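Side-chain contacts in HspA (PDB 6EWN), which belongs to the small heat shock proteins and probably acts as a chaperone that keeps unfolding proteins from aggregating: residues 13-18 against 70-75; 78-83 against 89-94. All blocks are in the same frame, centred on the assembly; numbering follows the deposited sequence.

Contact 1 of 2, residues 13-18 against 70-75; sequences EALLLK and PLPVRI. With URE (urea), chain Q.
An apolar cluster between two loops of the alpha-crystallin domain forms where Leu15 meets Leu71, Pro72 and Val73. The isobutyl group of Leu15 does all the touching from its side. Its first torsion (chi1 -77°) puts CG beside the backbone N. With chi2 at 157°, CD1 reaches Leu71 and Val73 while CD2 reaches Pro72. The side chains of Leu15 and Leu71 cross, with Leu15 CD1 3.2 Å from Leu71 CD2. Leu15 CD1 also lies 3.4 Å from Val73 CG2. Both are shorter than a usual carbon contact, so the packing looks strained here. The other methyl points at the CD corner of the Pro72 ring, with Leu15 CD2 4.0 Å from Pro72 CD. This domain is the beta-sandwich core of small heat shock proteins. No hydrogen bond joins the two loops here, and contact is purely apolar. Leu15 is buried and also touches Glu10, while Pro72 and Val73 lie exposed at the surface. At the other end of the 70-75 loop, Pro70 lines a urea site together with Val68 and Ile69. The urea oxygen lies beside the pyrrolidine ring, with URE O 3.1 Å from Pro70 CD.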
loop_
_atom_site.group_PDB
_atom_site.type_symbol
_atom_site.label_atom_id
_atom_site.label_comp_id
_atom_site.label_asym_id
_atom_site.label_seq_id
_atom_site.Cartn_x
_atom_site.Cartn_y
_atom_site.Cartn_z
ATOM N N GLU A 13 -1.519 -18.949 6.226
ATOM C CA GLU A 13 -2.767 -18.904 5.477
ATOM C C GLU A 13 -2.831 -17.737 4.497
ATOM O O GLU A 13 -3.904 -17.415 3.991
ATOM C CB GLU A 13 -3.962 -18.865 6.432
ATOM C CG GLU A 13 -4.202 -20.175 7.182
ATOM C CD GLU A 13 -2.905 -20.866 7.509
ATOM O OE1 GLU A 13 -2.076 -20.146 8.094
ATOM O OE2 GLU A 13 -2.667 -22.057 7.141
ATOM N N ALA A 14 -1.704 -17.089 4.224
ATOM C CA ALA A 14 -1.629 -16.092 3.163
ATOM C C ALA A 14 -0.304 -15.354 3.281
ATOM O O ALA A 14 0.278 -15.290 4.369
ATOM C CB ALA A 14 -2.811 -15.106 3.207
ATOM N N LEU A 15 0.203 -14.895 2.138
ATOM C CA LEU A 15 1.203 -13.839 2.059
ATOM C C LEU A 15 0.489 -12.490 2.078
ATOM O O LEU A 15 -0.204 -12.114 1.118
ATOM C CB LEU A 15 2.063 -13.986 0.807
ATOM C CG LEU A 15 3.164 -15.059 0.830
ATOM C CD1 LEU A 15 3.488 -15.429 -0.600
ATOM C CD2 LEU A 15 4.419 -14.559 1.502
ATOM N N LEU A 16 0.687 -11.770 3.180
ATOM C CA LEU A 16 0.122 -10.469 3.483
ATOM C C LEU A 16 1.253 -9.456 3.670
ATOM O O LEU A 16 2.372 -9.688 3.224
ATOM C CB LEU A 16 -0.726 -10.538 4.760
ATOM C CG LEU A 16 -1.590 -11.779 5.077
ATOM C CD1 LEU A 16 -0.873 -12.794 5.963
ATOM C CD2 LEU A 16 -2.951 -11.390 5.698
ATOM N N LEU A 17 0.968 -8.357 4.365
ATOM C CA LEU A 17 1.837 -7.192 4.544
ATOM C C LEU A 17 0.938 -6.013 4.893
ATOM O O LEU A 17 -0.199 -5.920 4.403
ATOM C CB LEU A 17 2.666 -6.867 3.287
ATOM C CG LEU A 17 3.690 -5.712 3.204
ATOM C CD1 LEU A 17 4.517 -5.789 1.951
ATOM C CD2 LEU A 17 3.056 -4.405 3.163
ATOM N N LYS A 18 1.450 -5.116 5.736
ATOM C CA LYS A 18 0.792 -3.870 6.099
ATOM C C LYS A 18 1.451 -2.693 5.398
ATOM O O LYS A 18 2.664 -2.664 5.200
ATOM C CB LYS A 18 0.866 -3.654 7.600
ATOM C CG LYS A 18 0.881 -4.933 8.389
ATOM C CD LYS A 18 -0.289 -5.784 8.060
ATOM C CE LYS A 18 -1.362 -5.656 9.107
ATOM N NZ LYS A 18 -2.649 -5.539 8.422
ATOM N N PRO A 70 10.458 -8.401 -2.743
ATOM C CA PRO A 70 10.450 -9.742 -3.337
ATOM C C PRO A 70 9.617 -10.748 -2.541
ATOM O O PRO A 70 9.419 -10.643 -1.325
ATOM C CB PRO A 70 11.932 -10.149 -3.326
ATOM C CG PRO A 70 12.715 -8.882 -2.963
ATOM C CD PRO A 70 11.787 -8.040 -2.198
ATOM N N LEU A 71 9.189 -11.782 -3.255
ATOM C CA LEU A 71 8.302 -12.822 -2.774
ATOM C C LEU A 71 8.998 -14.192 -2.796
ATOM O O LEU A 71 9.976 -14.377 -3.527
ATOM C CB LEU A 71 7.066 -12.853 -3.681
ATOM C CG LEU A 71 5.651 -12.563 -3.261
ATOM C CD1 LEU A 71 4.914 -12.040 -4.407
ATOM C CD2 LEU A 71 5.034 -13.806 -2.938
ATOM N N PRO A 72 8.489 -15.188 -2.060
ATOM C CA PRO A 72 8.963 -16.578 -2.224
ATOM C C PRO A 72 8.323 -17.384 -3.334
ATOM O O PRO A 72 8.814 -18.488 -3.633
ATOM C CB PRO A 72 8.604 -17.232 -0.908
ATOM C CG PRO A 72 8.093 -16.106 -0.011
ATOM C CD PRO A 72 7.583 -15.066 -0.921
ATOM N N VAL A 73 7.261 -16.873 -3.936
ATOM C CA VAL A 73 6.451 -17.625 -4.868
ATOM C C VAL A 73 5.954 -16.679 -5.936
ATOM O O VAL A 73 5.599 -15.539 -5.645
ATOM C CB VAL A 73 5.234 -18.322 -4.185
ATOM C CG1 VAL A 73 5.569 -19.758 -3.774
ATOM C CG2 VAL A 73 4.631 -17.478 -2.997
ATOM N N ARG A 74 5.873 -17.195 -7.168
ATOM C CA ARG A 74 5.185 -16.518 -8.267
ATOM C C ARG A 74 3.708 -16.340 -7.957
ATOM O O ARG A 74 3.026 -17.268 -7.501
ATOM C CB ARG A 74 5.324 -17.312 -9.576
ATOM C CG ARG A 74 4.296 -16.927 -10.679
ATOM C CD ARG A 74 4.949 -16.560 -11.992
ATOM N NE ARG A 74 5.950 -15.517 -11.834
ATOM C CZ ARG A 74 7.255 -15.711 -11.842
ATOM N NH1 ARG A 74 7.765 -16.908 -12.051
ATOM N NH2 ARG A 74 8.060 -14.688 -11.670
ATOM N N ILE A 75 3.201 -15.161 -8.300
ATOM C CA ILE A 75 1.879 -14.734 -7.871
ATOM C C ILE A 75 0.802 -15.121 -8.871
ATOM O O ILE A 75 1.081 -15.777 -9.888
ATOM C CB ILE A 75 1.873 -13.219 -7.658
ATOM C CG1 ILE A 75 1.985 -12.520 -9.019
ATOM C CG2 ILE A 75 3.017 -12.850 -6.746
ATOM C CD1 ILE A 75 0.874 -11.521 -9.286
HETATM C C URE Q . 12.562 -4.937 -1.605
HETATM O O URE Q . 13.494 -5.535 -1.686
HETATM N N1 URE Q . 11.764 -4.452 -2.681
HETATM N N2 URE Q . 12.338 -4.805 -0.282
#

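Contact 2 of 2, residues 78-83 against 89-94; sequences TSVKAE and LHLTLP
Leu91 and Ala82 turn their side chains to the same face of an antiparallel beta hairpin, and Glu83 and His90 turn theirs to the other. Leu91 carries its CG anti to the backbone N (chi1 170°), and its side chain leans over the neighbouring strand. Leu91 CD1 lies 3.2 Å from the carbonyl oxygen Lys81 O. The same methyl, Leu91 CD1, is 3.9 Å from Ala82 CB. Val80 reaches across with one branch. Val80 CG1 sits 3.5 Å from Leu93 CA and 4.1 Å from Leu91 CG. On the opposite face Thr92 OG1 stands 3.0 Å above the plane of the His90 ring, toward its rim. The strands are held at Glu83 and His90, a hydrogen-bonded pair. Glu83 N donates to His90 O at 3.2 Å, tilted 30° from the carbonyl plane. The return bond, from His90 N to Glu83 O, is weak at 3.1 Å. Leu91 and Leu93 both touch Val38 of strand 38-42. Replacing Leu91 by alanine is likely to open a gap beside Val80 and Ala82 and to lose its contact with Val38. Between these two segments there is thus one ordinary and one weak backbone bond. Elsewhere methyl groups pack against the Lys81 carbonyl and other apolar side chains, which gives a close fit but little directional bonding.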
loop_
_atom_site.group_PDB
_atom_site.type_symbol
_atom_site.label_atom_id
_atom_site.label_comp_id
_atom_site.label_asym_id
_atom_site.label_seq_id
_atom_site.Cartn_x
_atom_site.Cartn_y
_atom_site.Cartn_z
ATOM N N THR A 78 -5.057 -12.471 -10.754
ATOM C CA THR A 78 -6.472 -12.626 -10.417
ATOM C C THR A 78 -6.750 -12.978 -8.952
ATOM O O THR A 78 -6.945 -12.090 -8.122
ATOM C CB THR A 78 -7.133 -13.698 -11.308
ATOM O OG1 THR A 78 -6.744 -15.003 -10.861
ATOM C CG2 THR A 78 -6.721 -13.515 -12.760
ATOM N N SER A 79 -6.776 -14.278 -8.664
ATOM C CA SER A 79 -7.053 -14.828 -7.330
ATOM C C SER A 79 -6.831 -13.903 -6.128
ATOM O O SER A 79 -7.510 -14.039 -5.109
ATOM C CB SER A 79 -6.232 -16.104 -7.127
ATOM O OG SER A 79 -5.013 -16.047 -7.848
ATOM N N VAL A 80 -5.886 -12.977 -6.236
ATOM C CA VAL A 80 -5.587 -12.064 -5.135
ATOM C C VAL A 80 -6.589 -10.919 -4.981
ATOM O O VAL A 80 -7.047 -10.339 -5.965
ATOM C CB VAL A 80 -4.183 -11.452 -5.295
ATOM C CG1 VAL A 80 -3.686 -10.908 -3.964
ATOM C CG2 VAL A 80 -3.215 -12.485 -5.852
ATOM N N LYS A 81 -6.916 -10.602 -3.730
ATOM C CA LYS A 81 -7.835 -9.515 -3.402
ATOM C C LYS A 81 -7.168 -8.194 -3.032
ATOM O O LYS A 81 -6.038 -8.136 -2.540
ATOM C CB LYS A 81 -8.739 -9.921 -2.255
ATOM C CG LYS A 81 -10.203 -9.999 -2.655
ATOM C CD LYS A 81 -10.386 -11.227 -3.530
ATOM C CE LYS A 81 -10.251 -10.936 -4.994
ATOM N NZ LYS A 81 -11.457 -10.411 -5.407
ATOM N N ALA A 82 -7.941 -7.121 -3.226
ATOM C CA ALA A 82 -7.471 -5.749 -3.060
ATOM C C ALA A 82 -8.520 -4.945 -2.313
ATOM O O ALA A 82 -9.638 -4.770 -2.803
ATOM C CB ALA A 82 -7.188 -5.090 -4.419
ATOM N N GLU A 83 -8.144 -4.413 -1.157
ATOM C CA GLU A 83 -9.056 -3.565 -0.405
ATOM C C GLU A 83 -8.257 -2.626 0.492
ATOM O O GLU A 83 -7.416 -3.062 1.285
ATOM C CB GLU A 83 -10.042 -4.402 0.414
ATOM C CG GLU A 83 -11.019 -5.173 -0.437
ATOM C CD GLU A 83 -12.394 -5.213 0.131
ATOM O OE1 GLU A 83 -12.567 -4.830 1.291
ATOM O OE2 GLU A 83 -13.329 -5.601 -0.596
ATOM N N LEU A 89 -3.804 0.317 3.778
ATOM C CA LEU A 89 -3.932 -0.546 2.610
ATOM C C LEU A 89 -3.713 -1.984 3.010
ATOM O O LEU A 89 -2.882 -2.276 3.876
ATOM C CB LEU A 89 -2.938 -0.197 1.527
ATOM C CG LEU A 89 -2.981 -1.075 0.283
ATOM C CD1 LEU A 89 -3.943 -0.502 -0.734
ATOM C CD2 LEU A 89 -1.536 -1.258 -0.287
ATOM N N HIS A 90 -4.470 -2.872 2.381
ATOM C CA HIS A 90 -4.356 -4.298 2.637
ATOM C C HIS A 90 -4.658 -5.083 1.360
ATOM O O HIS A 90 -5.820 -5.227 0.943
ATOM C CB HIS A 90 -5.275 -4.710 3.781
ATOM C CG HIS A 90 -4.965 -6.066 4.306
ATOM N ND1 HIS A 90 -3.672 -6.502 4.481
ATOM C CD2 HIS A 90 -5.766 -7.086 4.683
ATOM C CE1 HIS A 90 -3.689 -7.741 4.914
ATOM N NE2 HIS A 90 -4.949 -8.120 5.048
ATOM N N LEU A 91 -3.592 -5.589 0.740
ATOM C CA LEU A 91 -3.673 -6.532 -0.367
ATOM C C LEU A 91 -2.944 -7.778 0.093
ATOM O O LEU A 91 -1.720 -7.746 0.315
ATOM C CB LEU A 91 -3.061 -5.981 -1.656
ATOM C CG LEU A 91 -2.905 -7.020 -2.792
ATOM C CD1 LEU A 91 -3.629 -6.636 -4.093
ATOM C CD2 LEU A 91 -1.435 -7.306 -3.056
ATOM N N THR A 92 -3.716 -8.857 0.248
ATOM C CA THR A 92 -3.244 -10.153 0.735
ATOM C C THR A 92 -3.021 -11.141 -0.401
ATOM O O THR A 92 -3.962 -11.794 -0.841
ATOM C CB THR A 92 -4.252 -10.744 1.717
ATOM O OG1 THR A 92 -4.925 -9.685 2.422
ATOM C CG2 THR A 92 -3.522 -11.558 2.663
ATOM N N LEU A 93 -1.763 -11.324 -0.806
ATOM C CA LEU A 93 -1.383 -12.378 -1.758
ATOM C C LEU A 93 -1.381 -13.710 -1.029
ATOM O O LEU A 93 -0.395 -14.002 -0.348
ATOM C CB LEU A 93 0.018 -12.176 -2.357
ATOM C CG LEU A 93 0.247 -11.225 -3.532
ATOM C CD1 LEU A 93 1.026 -10.019 -3.086
ATOM C CD2 LEU A 93 0.938 -11.909 -4.624
ATOM N N PRO A 94 -2.430 -14.538 -1.102
ATOM C CA PRO A 94 -2.342 -15.826 -0.414
ATOM C C PRO A 94 -1.227 -16.681 -1.024
ATOM O O PRO A 94 -0.240 -16.143 -1.546
ATOM C CB PRO A 94 -3.740 -16.428 -0.629
ATOM C CG PRO A 94 -4.619 -15.267 -0.956
ATOM C CD PRO A 94 -3.719 -14.435 -1.813
#

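In the fold
Contacts 1 and 2 lie on the same side of the chain's centre, with their own centres about 10 Å apart. They follow one another along the chain: 13-18 pairs with 70-75 before 78-83 pairs with 89-94. All four segments belong to the alpha-crystallin domain, the part of a longer protein that this chain holds. Contact 1 joins two loops far apart in sequence. Contact 2 lies within the hairpin of strands 81-84 and 89-92. The two touch directly, because Leu16 packs on Thr92 and Ile75 on Leu93. Segment 89-94 therefore meets both segments of contact 1. The two loops and the hairpin form one continuous patch of the domain, in a structure determined in 2 M urea.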